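Local coordinates for protein HepC.19480.a.B1 (Helicobacter pylori, PDB 6MTZ) that is of unknown function but probably belongs to the DHH/DHHA1 phosphoesterases, which hydrolyse phosphodiester bonds with the help of metal ions, at residues A[182-187]-A[243-248]; A[198-203]-A[223-228]; A[174-179]-A[216-221]; A[263-268]-A[286-291]. One frame throughout, in Å; residues are numbered along the deposited sequence. Where two conformers were deposited one is given.

Contact 1: A[182-187]-A[243-248]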
loop_
_atom_site.group_PDB
_atom_site.type_symbol
_atom_site.label_atom_id
_atom_site.label_comp_id
_atom_site.label_asym_id
_atom_site.label_seq_id
_atom_site.Cartn_x
_atom_site.Cartn_y
_atom_site.Cartn_z
ATOM N N SER A 182 -8.577 -0.206 5.340
ATOM C CA SER A 182 -8.055 -1.401 4.696
ATOM C C SER A 182 -9.035 -1.995 3.689
ATOM O O SER A 182 -8.880 -3.160 3.303
ATOM C CB SER A 182 -7.691 -2.439 5.757
ATOM O OG SER A 182 -6.937 -1.844 6.810
ATOM N N GLU A 183 -10.037 -1.216 3.259
ATOM C CA GLU A 183 -11.047 -1.710 2.328
ATOM C C GLU A 183 -10.489 -2.049 0.948
ATOM O O GLU A 183 -11.131 -2.800 0.217
ATOM C CB GLU A 183 -12.181 -0.684 2.182
ATOM C CG GLU A 183 -13.062 -0.494 3.435
ATOM C CD GLU A 183 -12.369 0.319 4.511
ATOM O OE1 GLU A 183 -11.382 1.018 4.176
ATOM O OE2 GLU A 183 -12.793 0.243 5.687
ATOM N N LEU A 184 -9.348 -1.475 0.546
ATOM C CA LEU A 184 -8.669 -1.854 -0.695
ATOM C C LEU A 184 -7.366 -2.565 -0.334
ATOM O O LEU A 184 -6.417 -1.931 0.158
ATOM C CB LEU A 184 -8.392 -0.638 -1.584
ATOM C CG LEU A 184 -9.585 0.227 -2.032
ATOM C CD1 LEU A 184 -9.110 1.432 -2.841
ATOM C CD2 LEU A 184 -10.611 -0.578 -2.853
ATOM N N ASN A 185 -7.317 -3.872 -0.599
ATOM C CA ASN A 185 -6.119 -4.665 -0.335
ATOM C C ASN A 185 -4.880 -4.003 -0.929
ATOM O O ASN A 185 -4.837 -3.692 -2.129
ATOM C CB ASN A 185 -6.277 -6.075 -0.914
ATOM C CG ASN A 185 -5.062 -6.951 -0.648
ATOM O OD1 ASN A 185 -4.131 -6.997 -1.442
ATOM N ND2 ASN A 185 -5.080 -7.666 0.476
ATOM N N ARG A 186 -3.866 -3.809 -0.076
ATOM C CA ARG A 186 -2.690 -3.046 -0.481
ATOM C C ARG A 186 -1.858 -3.806 -1.504
ATOM O O ARG A 186 -1.344 -3.205 -2.460
ATOM C CB ARG A 186 -1.833 -2.685 0.736
ATOM C CG ARG A 186 -0.648 -1.769 0.394
ATOM C CD ARG A 186 0.058 -1.191 1.656
ATOM N NE ARG A 186 0.716 -2.203 2.492
ATOM C CZ ARG A 186 1.984 -2.603 2.349
ATOM N NH1 ARG A 186 2.755 -2.080 1.401
ATOM N NH2 ARG A 186 2.491 -3.518 3.164
ATOM N N PHE A 187 -1.722 -5.125 -1.333
ATOM C CA PHE A 187 -0.914 -5.902 -2.268
ATOM C C PHE A 187 -1.529 -5.889 -3.660
ATOM O O PHE A 187 -0.832 -5.669 -4.657
ATOM C CB PHE A 187 -0.757 -7.352 -1.804
ATOM C CG PHE A 187 0.099 -8.175 -2.742
ATOM C CD1 PHE A 187 -0.453 -8.821 -3.833
ATOM C CD2 PHE A 187 1.470 -8.229 -2.569
ATOM C CE1 PHE A 187 0.351 -9.538 -4.720
ATOM C CE2 PHE A 187 2.268 -8.943 -3.441
ATOM C CZ PHE A 187 1.711 -9.596 -4.518
ATOM N N SER A 243 -16.354 -4.649 -1.463
ATOM C CA SER A 243 -16.198 -5.785 -2.375
ATOM C C SER A 243 -16.451 -5.364 -3.814
ATOM O O SER A 243 -15.751 -5.815 -4.721
ATOM C CB SER A 243 -17.115 -6.945 -1.964
ATOM O OG SER A 243 -18.401 -6.487 -1.583
ATOM N N ASN A 244 -17.386 -4.438 -4.036
ATOM C CA ASN A 244 -17.619 -3.943 -5.388
ATOM C C ASN A 244 -16.429 -3.160 -5.919
ATOM O O ASN A 244 -16.023 -3.347 -7.071
ATOM C CB ASN A 244 -18.879 -3.093 -5.435
ATOM C CG ASN A 244 -19.868 -3.632 -6.423
ATOM O OD1 ASN A 244 -19.707 -3.454 -7.635
ATOM N ND2 ASN A 244 -20.877 -4.337 -5.926
ATOM N N ALA A 245 -15.871 -2.260 -5.105
ATOM C CA ALA A 245 -14.688 -1.528 -5.535
ATOM C C ALA A 245 -13.545 -2.486 -5.876
ATOM O O ALA A 245 -12.852 -2.303 -6.885
ATOM C CB ALA A 245 -14.267 -0.529 -4.452
ATOM N N GLN A 246 -13.356 -3.540 -5.074
ATOM C CA GLN A 246 -12.248 -4.461 -5.316
ATOM C C GLN A 246 -12.489 -5.324 -6.549
ATOM O O GLN A 246 -11.593 -5.471 -7.390
ATOM C CB GLN A 246 -12.000 -5.312 -4.073
ATOM C CG GLN A 246 -11.402 -4.458 -2.956
ATOM C CD GLN A 246 -11.038 -5.235 -1.713
ATOM O OE1 GLN A 246 -9.854 -5.376 -1.365
ATOM N NE2 GLN A 246 -12.058 -5.722 -1.011
ATOM N N THR A 247 -13.691 -5.901 -6.684
ATOM C CA THR A 247 -13.970 -6.736 -7.854
ATOM C C THR A 247 -13.775 -5.958 -9.155
ATOM O O THR A 247 -13.252 -6.505 -10.138
ATOM C CB THR A 247 -15.388 -7.320 -7.793
ATOM O OG1 THR A 247 -16.351 -6.264 -7.724
ATOM C CG2 THR A 247 -15.550 -8.224 -6.580
ATOM N N HIS A 248 -14.187 -4.681 -9.191
ATOM C CA HIS A 248 -13.975 -3.878 -10.392
ATOM C C HIS A 248 -12.492 -3.783 -10.731
ATOM O O HIS A 248 -12.102 -3.913 -11.900
ATOM C CB HIS A 248 -14.554 -2.472 -10.239
ATOM C CG HIS A 248 -14.281 -1.585 -11.419
ATOM N ND1 HIS A 248 -13.211 -0.714 -11.472
ATOM C CD2 HIS A 248 -14.927 -1.452 -12.604
ATOM C CE1 HIS A 248 -13.219 -0.074 -12.628
ATOM N NE2 HIS A 248 -14.250 -0.505 -13.334
#
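Gln246 reaches from helix 238-251 to the loop 182-187, where its OE1 accepts the backbone N-H of Asn185 at 3.0 Å. The N-H points almost straight at the oxygen (167°), although the nitrogen sits 30° off the plane of the amide carbonyl. Glutamine suits the place because its chain runs extended beyond CG (chi2 -176°), long enough to carry an amide from the helix surface to an N-H of a non-regular loop. On its way the chain passes obliquely against Leu184: CD2 of Leu184 lies 4.0 Å from Gln246 CG and equally 4.0 Å from Ala245 CB, whose small methyl lets the leucine branch settle on the helix. Farther out, Ser242 hydrogen-bonds the carbonyl of Glu183, and the Glu183 carboxylate is itself held by Tyr196 and Lys225. Tyr196 and Glu192 of helix 190-203 also pack on Leu184, while the Asn185 side chain turns to Met188 and Ser271. One side-chain-to-backbone hydrogen bond and a small leucine-alanine patch thus join the helical middle of the chain to the helix leading into the mixed sheet, and the loop is bonded as well to Asn193, Ser242 and Ser271.

Contact 2: A[198-203]-A[223-228]; sequences LKLLEE and RLKKIA
The carboxylate of Glu203 is the flat group of this contact, and the side chain of Leu224 lies over one of its faces, with CD1 3.7 Å from OE2. The two side chains slide past each other in opposite directions, Glu203 extended beyond CG. Its other oxygen, OE1, accepts a hydrogen bond from a water at 2.7 Å, and the same water donates to Leu224 O at 3.1 Å. That carbonyl already takes the helical N-H of Ala228, so the water adds a second donor to it and ties the glutamate to the backbone of the opposing helix.

Deeper in the interface the contact is made by the methyls of Leu200. Its chi1 of -65° sets CG beside the backbone N and so carries them across to Lys225, Leu200 CD2 coming within 3.9 Å of Lys225 CG as the two side chains cross at about a right angle. The same methyl lies 4.2 Å from Ala228 CB, a residue small enough to admit the leucine. Lys225 offers its aliphatic part here and then bends at chi3 (63°), carrying NZ to Glu183. Tyr196, from the same helix as Leu200, also packs on Lys225 and Ala228.

Helices 190-203 and 213-228 run roughly antiparallel, their local axes inclined at 137° and approaching to 10.4 Å. No direct hydrogen bond joins the two segments. Their hold is therefore apolar around Leu200 and water-mediated near Glu203, where hydration probably eases the placing of a carboxylate beside leucine methyls.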
loop_
_atom_site.group_PDB
_atom_site.type_symbol
_atom_site.label_atom_id
_atom_site.label_comp_id
_atom_site.label_asym_id
_atom_site.label_seq_id
_atom_site.Cartn_x
_atom_site.Cartn_y
_atom_site.Cartn_z
ATOM N N LEU A 198 -4.773 8.671 0.768
ATOM C CA LEU A 198 -4.335 10.055 0.615
ATOM C C LEU A 198 -5.517 10.984 0.400
ATOM O O LEU A 198 -5.503 12.130 0.870
ATOM C CB LEU A 198 -3.345 10.189 -0.541
ATOM C CG LEU A 198 -1.993 9.518 -0.290
ATOM C CD1 LEU A 198 -1.014 10.001 -1.329
ATOM C CD2 LEU A 198 -1.500 9.812 1.110
ATOM N N LYS A 199 -6.543 10.519 -0.318
ATOM C CA LYS A 199 -7.763 11.311 -0.430
ATOM C C LYS A 199 -8.365 11.555 0.948
ATOM O O LYS A 199 -8.704 12.689 1.298
ATOM C CB LYS A 199 -8.784 10.616 -1.336
ATOM N N LEU A 200 -8.501 10.494 1.748
ATOM C CA LEU A 200 -9.085 10.636 3.084
ATOM C C LEU A 200 -8.275 11.594 3.950
ATOM O O LEU A 200 -8.841 12.400 4.700
ATOM C CB LEU A 200 -9.171 9.266 3.779
ATOM C CG LEU A 200 -10.108 8.232 3.137
ATOM C CD1 LEU A 200 -9.891 6.866 3.739
ATOM C CD2 LEU A 200 -11.563 8.657 3.331
ATOM N N LEU A 201 -6.948 11.492 3.897
ATOM C CA LEU A 201 -6.119 12.346 4.744
ATOM C C LEU A 201 -6.220 13.795 4.299
ATOM O O LEU A 201 -6.412 14.692 5.127
ATOM C CB LEU A 201 -4.666 11.858 4.722
ATOM C CG LEU A 201 -3.719 12.693 5.576
ATOM C CD1 LEU A 201 -4.194 12.637 7.011
ATOM C CD2 LEU A 201 -2.276 12.187 5.436
ATOM N N GLU A 202 -6.138 14.042 2.985
ATOM C CA GLU A 202 -6.274 15.416 2.492
ATOM C C GLU A 202 -7.606 16.050 2.898
ATOM O O GLU A 202 -7.662 17.264 3.132
ATOM C CB GLU A 202 -6.115 15.471 0.964
ATOM C CG GLU A 202 -6.228 16.911 0.423
ATOM C CD GLU A 202 -5.791 17.087 -1.025
ATOM O OE1 GLU A 202 -5.117 16.188 -1.591
ATOM O OE2 GLU A 202 -6.124 18.148 -1.591
ATOM N N GLU A 203 -8.687 15.262 3.003
ATOM C CA GLU A 203 -9.978 15.854 3.384
ATOM C C GLU A 203 -9.942 16.467 4.778
ATOM O O GLU A 203 -10.778 17.319 5.098
ATOM C CB GLU A 203 -11.125 14.816 3.305
ATOM C CG GLU A 203 -11.914 14.858 1.981
ATOM C CD GLU A 203 -12.598 13.528 1.625
ATOM O OE1 GLU A 203 -13.237 13.446 0.552
ATOM O OE2 GLU A 203 -12.484 12.559 2.402
ATOM N N ARG A 223 -18.863 7.867 6.457
ATOM C CA ARG A 223 -19.571 8.248 5.240
ATOM C C ARG A 223 -18.584 8.697 4.169
ATOM O O ARG A 223 -18.733 8.350 2.992
ATOM C CB ARG A 223 -20.594 9.356 5.553
ATOM C CG ARG A 223 -21.459 9.773 4.362
ATOM C CD ARG A 223 -22.590 10.757 4.730
ATOM N NE ARG A 223 -23.347 11.100 3.529
ATOM C CZ ARG A 223 -24.430 10.449 3.115
ATOM N NH1 ARG A 223 -24.920 9.455 3.833
ATOM N NH2 ARG A 223 -25.031 10.802 1.986
ATOM N N LEU A 224 -17.541 9.432 4.571
ATOM C CA LEU A 224 -16.511 9.847 3.619
ATOM C C LEU A 224 -15.822 8.649 2.978
ATOM O O LEU A 224 -15.541 8.662 1.775
ATOM C CB LEU A 224 -15.464 10.737 4.302
ATOM C CG LEU A 224 -15.898 12.130 4.750
ATOM C CD1 LEU A 224 -14.701 12.862 5.401
ATOM C CD2 LEU A 224 -16.459 12.925 3.564
ATOM N N LYS A 225 -15.522 7.616 3.768
ATOM C CA LYS A 225 -14.874 6.429 3.217
ATOM C C LYS A 225 -15.756 5.755 2.177
ATOM O O LYS A 225 -15.266 5.318 1.128
ATOM C CB LYS A 225 -14.528 5.438 4.334
ATOM C CG LYS A 225 -13.532 5.965 5.375
ATOM C CD LYS A 225 -13.360 4.927 6.510
ATOM C CE LYS A 225 -12.755 3.623 5.971
ATOM N NZ LYS A 225 -12.393 2.655 7.084
ATOM N N LYS A 226 -17.051 5.619 2.477
ATOM C CA LYS A 226 -17.976 5.014 1.524
ATOM C C LYS A 226 -17.976 5.780 0.209
ATOM O O LYS A 226 -18.040 5.178 -0.870
ATOM C CB LYS A 226 -19.397 4.974 2.099
ATOM C CG LYS A 226 -19.652 3.888 3.111
ATOM C CD LYS A 226 -21.167 3.784 3.367
ATOM C CE LYS A 226 -21.533 2.561 4.154
ATOM N NZ LYS A 226 -22.992 2.453 4.417
ATOM N N ILE A 227 -17.893 7.111 0.282
ATOM C CA ILE A 227 -17.903 7.916 -0.931
ATOM C C ILE A 227 -16.570 7.810 -1.653
ATOM O O ILE A 227 -16.526 7.693 -2.884
ATOM C CB ILE A 227 -18.259 9.374 -0.596
ATOM C CG1 ILE A 227 -19.739 9.462 -0.228
ATOM C CG2 ILE A 227 -17.987 10.283 -1.775
ATOM C CD1 ILE A 227 -20.091 10.749 0.382
ATOM N N ALA A 228 -15.463 7.838 -0.909
ATOM C CA ALA A 228 -14.161 7.742 -1.571
ATOM C C ALA A 228 -14.002 6.399 -2.273
ATOM O O ALA A 228 -13.263 6.295 -3.258
ATOM C CB ALA A 228 -13.034 7.951 -0.560
HETATM O O HOH W 1 -14.878 11.288 0.335
#

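Contact 3: A[174-179]-A[216-221]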
loop_
_atom_site.group_PDB
_atom_site.type_symbol
_atom_site.label_atom_id
_atom_site.label_comp_id
_atom_site.label_asym_id
_atom_site.label_seq_id
_atom_site.Cartn_x
_atom_site.Cartn_y
_atom_site.Cartn_z
ATOM N N CYS A 174 -6.729 10.646 12.859
ATOM C CA CYS A 174 -6.136 10.358 11.557
ATOM C C CYS A 174 -5.269 9.106 11.605
ATOM O O CYS A 174 -5.247 8.326 10.650
ATOM C CB CYS A 174 -5.326 11.554 11.064
ATOM S SG CYS A 174 -6.324 12.987 10.624
ATOM N N MET A 175 -4.549 8.895 12.705
ATOM C CA MET A 175 -3.728 7.699 12.838
ATOM C C MET A 175 -4.590 6.439 12.763
ATOM O O MET A 175 -4.299 5.506 12.000
ATOM C CB MET A 175 -2.964 7.768 14.158
ATOM C CG MET A 175 -1.867 6.759 14.337
ATOM S SD MET A 175 -0.956 7.153 15.867
ATOM C CE MET A 175 -2.091 6.585 17.128
ATOM N N ARG A 176 -5.661 6.394 13.551
ATOM C CA ARG A 176 -6.593 5.278 13.437
ATOM C C ARG A 176 -7.211 5.216 12.041
ATOM O O ARG A 176 -7.445 4.128 11.509
ATOM C CB ARG A 176 -7.678 5.389 14.508
ATOM C CG ARG A 176 -8.788 4.325 14.418
ATOM C CD ARG A 176 -9.618 4.309 15.705
ATOM N NE ARG A 176 -9.940 5.684 16.065
ATOM C CZ ARG A 176 -11.010 6.336 15.623
ATOM N NH1 ARG A 176 -11.880 5.713 14.837
ATOM N NH2 ARG A 176 -11.210 7.604 15.975
ATOM N N MET A 177 -7.499 6.375 11.431
ATOM C CA MET A 177 -8.065 6.354 10.083
ATOM C C MET A 177 -7.165 5.587 9.119
ATOM O O MET A 177 -7.648 4.791 8.299
ATOM C CB MET A 177 -8.291 7.773 9.566
ATOM C CG MET A 177 -8.828 7.829 8.108
ATOM S SD MET A 177 -7.586 7.740 6.795
ATOM C CE MET A 177 -6.948 9.418 6.873
ATOM N N ILE A 178 -5.851 5.811 9.202
ATOM C CA ILE A 178 -4.934 5.159 8.274
ATOM C C ILE A 178 -4.875 3.662 8.550
ATOM O O ILE A 178 -4.825 2.846 7.621
ATOM C CB ILE A 178 -3.541 5.816 8.358
ATOM C CG1 ILE A 178 -3.607 7.208 7.771
ATOM C CG2 ILE A 178 -2.492 4.977 7.617
ATOM C CD1 ILE A 178 -3.912 7.201 6.256
ATOM N N THR A 179 -4.882 3.277 9.828
ATOM C CA THR A 179 -4.801 1.864 10.190
ATOM C C THR A 179 -6.020 1.094 9.697
ATOM O O THR A 179 -5.910 -0.068 9.291
ATOM C CB THR A 179 -4.676 1.717 11.711
ATOM O OG1 THR A 179 -3.453 2.307 12.173
ATOM C CG2 THR A 179 -4.716 0.264 12.106
ATOM N N ALA A 216 -15.593 16.298 14.958
ATOM C CA ALA A 216 -16.293 16.499 13.697
ATOM C C ALA A 216 -15.748 15.569 12.630
ATOM O O ALA A 216 -16.506 14.928 11.897
ATOM C CB ALA A 216 -16.171 17.957 13.251
ATOM N N TYR A 217 -14.424 15.491 12.519
ATOM C CA TYR A 217 -13.844 14.583 11.549
ATOM C C TYR A 217 -14.125 13.138 11.940
ATOM O O TYR A 217 -14.475 12.317 11.088
ATOM C CB TYR A 217 -12.337 14.837 11.416
ATOM C CG TYR A 217 -11.656 13.964 10.378
ATOM C CD1 TYR A 217 -11.951 14.107 9.028
ATOM C CD2 TYR A 217 -10.725 12.999 10.746
ATOM C CE1 TYR A 217 -11.336 13.314 8.070
ATOM C CE2 TYR A 217 -10.099 12.210 9.801
ATOM C CZ TYR A 217 -10.414 12.374 8.457
ATOM O OH TYR A 217 -9.799 11.601 7.497
ATOM N N ASP A 218 -14.027 12.820 13.234
ATOM C CA ASP A 218 -14.243 11.444 13.677
ATOM C C ASP A 218 -15.621 10.924 13.254
ATOM O O ASP A 218 -15.747 9.786 12.783
ATOM C CB ASP A 218 -14.073 11.363 15.193
ATOM C CG ASP A 218 -13.960 9.930 15.700
ATOM O OD1 ASP A 218 -13.393 9.074 14.980
ATOM O OD2 ASP A 218 -14.447 9.663 16.820
ATOM N N ASN A 219 -16.660 11.751 13.394
ATOM C CA ASN A 219 -18.026 11.319 13.132
ATOM C C ASN A 219 -18.402 11.377 11.654
ATOM O O ASN A 219 -19.444 10.825 11.281
ATOM C CB ASN A 219 -19.010 12.163 13.946
ATOM C CG ASN A 219 -19.010 11.805 15.406
ATOM O OD1 ASN A 219 -18.677 10.677 15.775
ATOM N ND2 ASN A 219 -19.370 12.762 16.257
ATOM N N ASP A 220 -17.590 12.030 10.815
ATOM C CA ASP A 220 -17.854 12.145 9.382
ATOM C C ASP A 220 -17.118 11.107 8.562
ATOM O O ASP A 220 -17.456 10.913 7.388
ATOM C CB ASP A 220 -17.431 13.529 8.839
ATOM C CG ASP A 220 -18.468 14.619 9.090
ATOM O OD1 ASP A 220 -19.500 14.361 9.747
ATOM O OD2 ASP A 220 -18.231 15.756 8.627
ATOM N N LEU A 221 -16.114 10.456 9.148
ATOM C CA LEU A 221 -15.164 9.672 8.361
ATOM C C LEU A 221 -15.824 8.494 7.650
ATOM O O LEU A 221 -15.509 8.219 6.486
ATOM C CB LEU A 221 -14.040 9.174 9.269
ATOM C CG LEU A 221 -13.019 8.259 8.606
ATOM C CD1 LEU A 221 -12.409 8.894 7.367
ATOM C CD2 LEU A 221 -11.937 7.930 9.605
HETATM O O HOH W 2 -13.192 7.391 12.914
#
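Asp218 OD1 receives two donors: Arg176 NH2 at 2.8 Å and a water at 2.7 Å. This salt bridge lies on a pair of near-parallel packed helices, 168-180 and 213-228, whose local axes are only 20° apart. The N-H of Arg176 is almost perfectly straight on the oxygen (176°), which lies close to the guanidinium plane but is met from above the carboxylate plane, the two planes standing 80° apart. The water also accepts from Arg176 NH1 at 2.9 Å, so the guanidinium holds one carboxylate oxygen twice, NH2 directly and NH1 through the water. A long, charged arginine suits this rim position, since it can bridge the gap between helices.

Beneath the ion pair the interface is apolar. Cys174 SG meets the Tyr217 ring obliquely, 3.9 Å from CE2, a sulfur-aromatic contact. The tyrosine hydroxyl hydrogen-bonds Leu200 O on helix 190-203, which satisfies it within the core, and Tyr207 packs edge-to-face with its ring. Met177, flexible enough to fold at chi2 and chi3, brings CE to 3.6 Å from Tyr217 OH. The Met177 and Leu221 side chains cross at about a right angle, Met177 CG pressing against Leu221 CD2 at 3.5 Å, tighter than usual carbon-carbon contact.

Contact 4: A[263-268]-A[286-291]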
loop_
_atom_site.group_PDB
_atom_site.type_symbol
_atom_site.label_atom_id
_atom_site.label_comp_id
_atom_site.label_asym_id
_atom_site.label_seq_id
_atom_site.Cartn_x
_atom_site.Cartn_y
_atom_site.Cartn_z
ATOM N N ASP A 263 -10.166 -28.867 -16.054
ATOM C CA ASP A 263 -10.945 -28.145 -17.046
ATOM C C ASP A 263 -11.597 -26.881 -16.495
ATOM O O ASP A 263 -12.354 -26.235 -17.222
ATOM C CB ASP A 263 -12.014 -29.068 -17.632
ATOM C CG ASP A 263 -12.996 -29.550 -16.586
ATOM O OD1 ASP A 263 -14.181 -29.758 -16.919
ATOM O OD2 ASP A 263 -12.585 -29.703 -15.419
ATOM N N LYS A 264 -11.324 -26.507 -15.249
ATOM C CA LYS A 264 -11.919 -25.319 -14.653
ATOM C C LYS A 264 -10.934 -24.149 -14.649
ATOM O O LYS A 264 -9.718 -24.331 -14.527
ATOM C CB LYS A 264 -12.394 -25.606 -13.222
ATOM C CG LYS A 264 -13.207 -26.893 -13.078
ATOM C CD LYS A 264 -14.553 -26.782 -13.764
ATOM C CE LYS A 264 -15.378 -28.049 -13.593
ATOM N NZ LYS A 264 -16.771 -27.844 -14.098
ATOM N N LYS A 265 -11.471 -22.939 -14.782
ATOM C CA LYS A 265 -10.670 -21.717 -14.735
ATOM C C LYS A 265 -10.917 -20.994 -13.422
ATOM O O LYS A 265 -12.070 -20.798 -13.022
ATOM C CB LYS A 265 -10.984 -20.780 -15.912
ATOM C CG LYS A 265 -10.168 -19.482 -15.879
ATOM C CD LYS A 265 -10.257 -18.662 -17.178
ATOM C CE LYS A 265 -11.534 -17.824 -17.250
ATOM N NZ LYS A 265 -11.564 -16.927 -18.447
ATOM N N GLY A 266 -9.838 -20.579 -12.762
ATOM C CA GLY A 266 -9.947 -19.831 -11.531
ATOM C C GLY A 266 -9.175 -18.535 -11.596
ATOM O O GLY A 266 -8.339 -18.312 -12.475
ATOM N N PHE A 267 -9.458 -17.663 -10.626
ATOM C CA PHE A 267 -8.805 -16.371 -10.480
ATOM C C PHE A 267 -8.060 -16.384 -9.155
ATOM O O PHE A 267 -8.659 -16.671 -8.111
ATOM C CB PHE A 267 -9.832 -15.233 -10.525
ATOM C CG PHE A 267 -9.233 -13.844 -10.440
ATOM C CD1 PHE A 267 -8.687 -13.365 -9.253
ATOM C CD2 PHE A 267 -9.272 -12.992 -11.534
ATOM C CE1 PHE A 267 -8.162 -12.098 -9.175
ATOM C CE2 PHE A 267 -8.750 -11.711 -11.458
ATOM C CZ PHE A 267 -8.198 -11.264 -10.274
ATOM N N LEU A 268 -6.771 -16.058 -9.198
ATOM C CA LEU A 268 -5.887 -16.143 -8.040
ATOM C C LEU A 268 -5.539 -14.746 -7.544
ATOM O O LEU A 268 -4.964 -13.941 -8.290
ATOM C CB LEU A 268 -4.614 -16.913 -8.390
ATOM C CG LEU A 268 -3.504 -16.726 -7.360
ATOM C CD1 LEU A 268 -3.834 -17.485 -6.107
ATOM C CD2 LEU A 268 -2.181 -17.189 -7.936
ATOM N N ASN A 286 -18.340 -12.266 -13.403
ATOM C CA ASN A 286 -17.435 -12.871 -14.375
ATOM C C ASN A 286 -17.751 -14.351 -14.476
ATOM O O ASN A 286 -16.976 -15.201 -14.020
ATOM C CB ASN A 286 -15.978 -12.632 -13.983
ATOM C CG ASN A 286 -15.641 -11.163 -13.914
ATOM O OD1 ASN A 286 -15.313 -10.540 -14.926
ATOM N ND2 ASN A 286 -15.748 -10.591 -12.722
ATOM N N PRO A 287 -18.888 -14.695 -15.090
ATOM C CA PRO A 287 -19.345 -16.092 -15.059
ATOM C C PRO A 287 -18.405 -17.053 -15.755
ATOM O O PRO A 287 -18.552 -18.261 -15.560
ATOM C CB PRO A 287 -20.708 -16.032 -15.768
ATOM C CG PRO A 287 -20.613 -14.840 -16.668
ATOM C CD PRO A 287 -19.737 -13.846 -15.947
ATOM N N ASP A 288 -17.450 -16.559 -16.551
ATOM C CA ASP A 288 -16.509 -17.429 -17.249
ATOM C C ASP A 288 -15.515 -18.089 -16.304
ATOM O O ASP A 288 -14.838 -19.039 -16.708
ATOM C CB ASP A 288 -15.775 -16.646 -18.353
ATOM C CG ASP A 288 -15.182 -15.322 -17.870
ATOM O OD1 ASP A 288 -13.962 -15.294 -17.618
ATOM O OD2 ASP A 288 -15.916 -14.307 -17.767
ATOM N N PHE A 289 -15.422 -17.631 -15.064
ATOM C CA PHE A 289 -14.570 -18.261 -14.068
ATOM C C PHE A 289 -15.368 -19.278 -13.262
ATOM O O PHE A 289 -16.544 -19.061 -12.951
ATOM C CB PHE A 289 -13.952 -17.210 -13.145
ATOM C CG PHE A 289 -12.821 -16.446 -13.780
ATOM C CD1 PHE A 289 -13.075 -15.340 -14.576
ATOM C CD2 PHE A 289 -11.501 -16.850 -13.598
ATOM C CE1 PHE A 289 -12.036 -14.641 -15.166
ATOM C CE2 PHE A 289 -10.463 -16.158 -14.179
ATOM C CZ PHE A 289 -10.728 -15.051 -14.962
ATOM N N ASP A 290 -14.722 -20.397 -12.948
ATOM C CA ASP A 290 -15.323 -21.476 -12.175
ATOM C C ASP A 290 -15.006 -21.420 -10.692
ATOM O O ASP A 290 -15.809 -21.903 -9.887
ATOM C CB ASP A 290 -14.855 -22.820 -12.713
ATOM C CG ASP A 290 -15.145 -22.958 -14.169
ATOM O OD1 ASP A 290 -16.343 -22.903 -14.518
ATOM O OD2 ASP A 290 -14.186 -23.061 -14.959
ATOM N N PHE A 291 -13.854 -20.875 -10.303
ATOM C CA PHE A 291 -13.555 -20.778 -8.886
ATOM C C PHE A 291 -12.685 -19.566 -8.635
ATOM O O PHE A 291 -12.135 -18.949 -9.551
ATOM C CB PHE A 291 -12.892 -22.052 -8.351
ATOM C CG PHE A 291 -11.550 -22.342 -8.947
ATOM C CD1 PHE A 291 -11.445 -22.948 -10.195
ATOM C CD2 PHE A 291 -10.387 -22.030 -8.248
ATOM C CE1 PHE A 291 -10.200 -23.236 -10.750
ATOM C CE2 PHE A 291 -9.131 -22.302 -8.788
ATOM C CZ PHE A 291 -9.033 -22.907 -10.043
#
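A beta-alpha-beta unit brings these segments together: strand 264-270 is followed by helix 276-285, and the turn 286-289 then delivers the chain to strand 291-295, parallel to the first. Gly266 and Phe291 form the parallel bridge. Lys265 O accepts two backbone donors, Asp290 N at 2.7 Å and Phe291 N at 3.3 Å, and Phe267 N reaches Phe291 O at 3.2 Å, so Phe291 bonds to the residues on both sides of Gly266. Asp290 adds a side-chain bond where the ladder begins, its OD2 taking Lys265 N at 2.7 Å through the anti lone pair; a short acidic residue is well placed to accept a strand N-H.

Lys265 does much of the remaining work. With CG anti to the backbone N and a bend at chi3 (81°), its chain lies over a face of Phe289, CE being 3.5 Å from the ring centroid, and NZ makes a cation-pi contact with the same ring. NZ also forms a salt bridge with Asp288 OD1 at 3.0 Å, so a long aliphatic chain with a charged tip serves both ring and turn. The edge of Phe267 is turned toward the face of Phe289, planes at 68°, and in this unit Phe282 from the connecting helix meets both rings. Elsewhere the Phe291 ring lies on Gly266, whose CA is 3.5 Å from the ring centroid; lacking a side chain, glycine leaves that space to the aromatic. Two parallel, bridged strands joined through a helix define the beta-alpha-beta crossover.

How the contacts relate
Contacts 2 and 3 lie in the helical middle of the chain, centres 9 Å apart, and share helix 213-228, which packs against helix 190-203 in one and helix 168-180 in the other. Their segments alternate along the sequence. Contact 1 has its centre 15 Å from contact 2, whose segments fall between its own, and the two touch through Glu183 and Lys225. Contact 4 comes later in the chain, in the mixed sheet, about 19 Å from contact 1 but 33 and 38 Å from contacts 2 and 3, centre to centre. Contact 1 therefore stands between helical bundle and C-terminal sheet domain, consistent with the two-domain build of DHH/DHHA1 proteins.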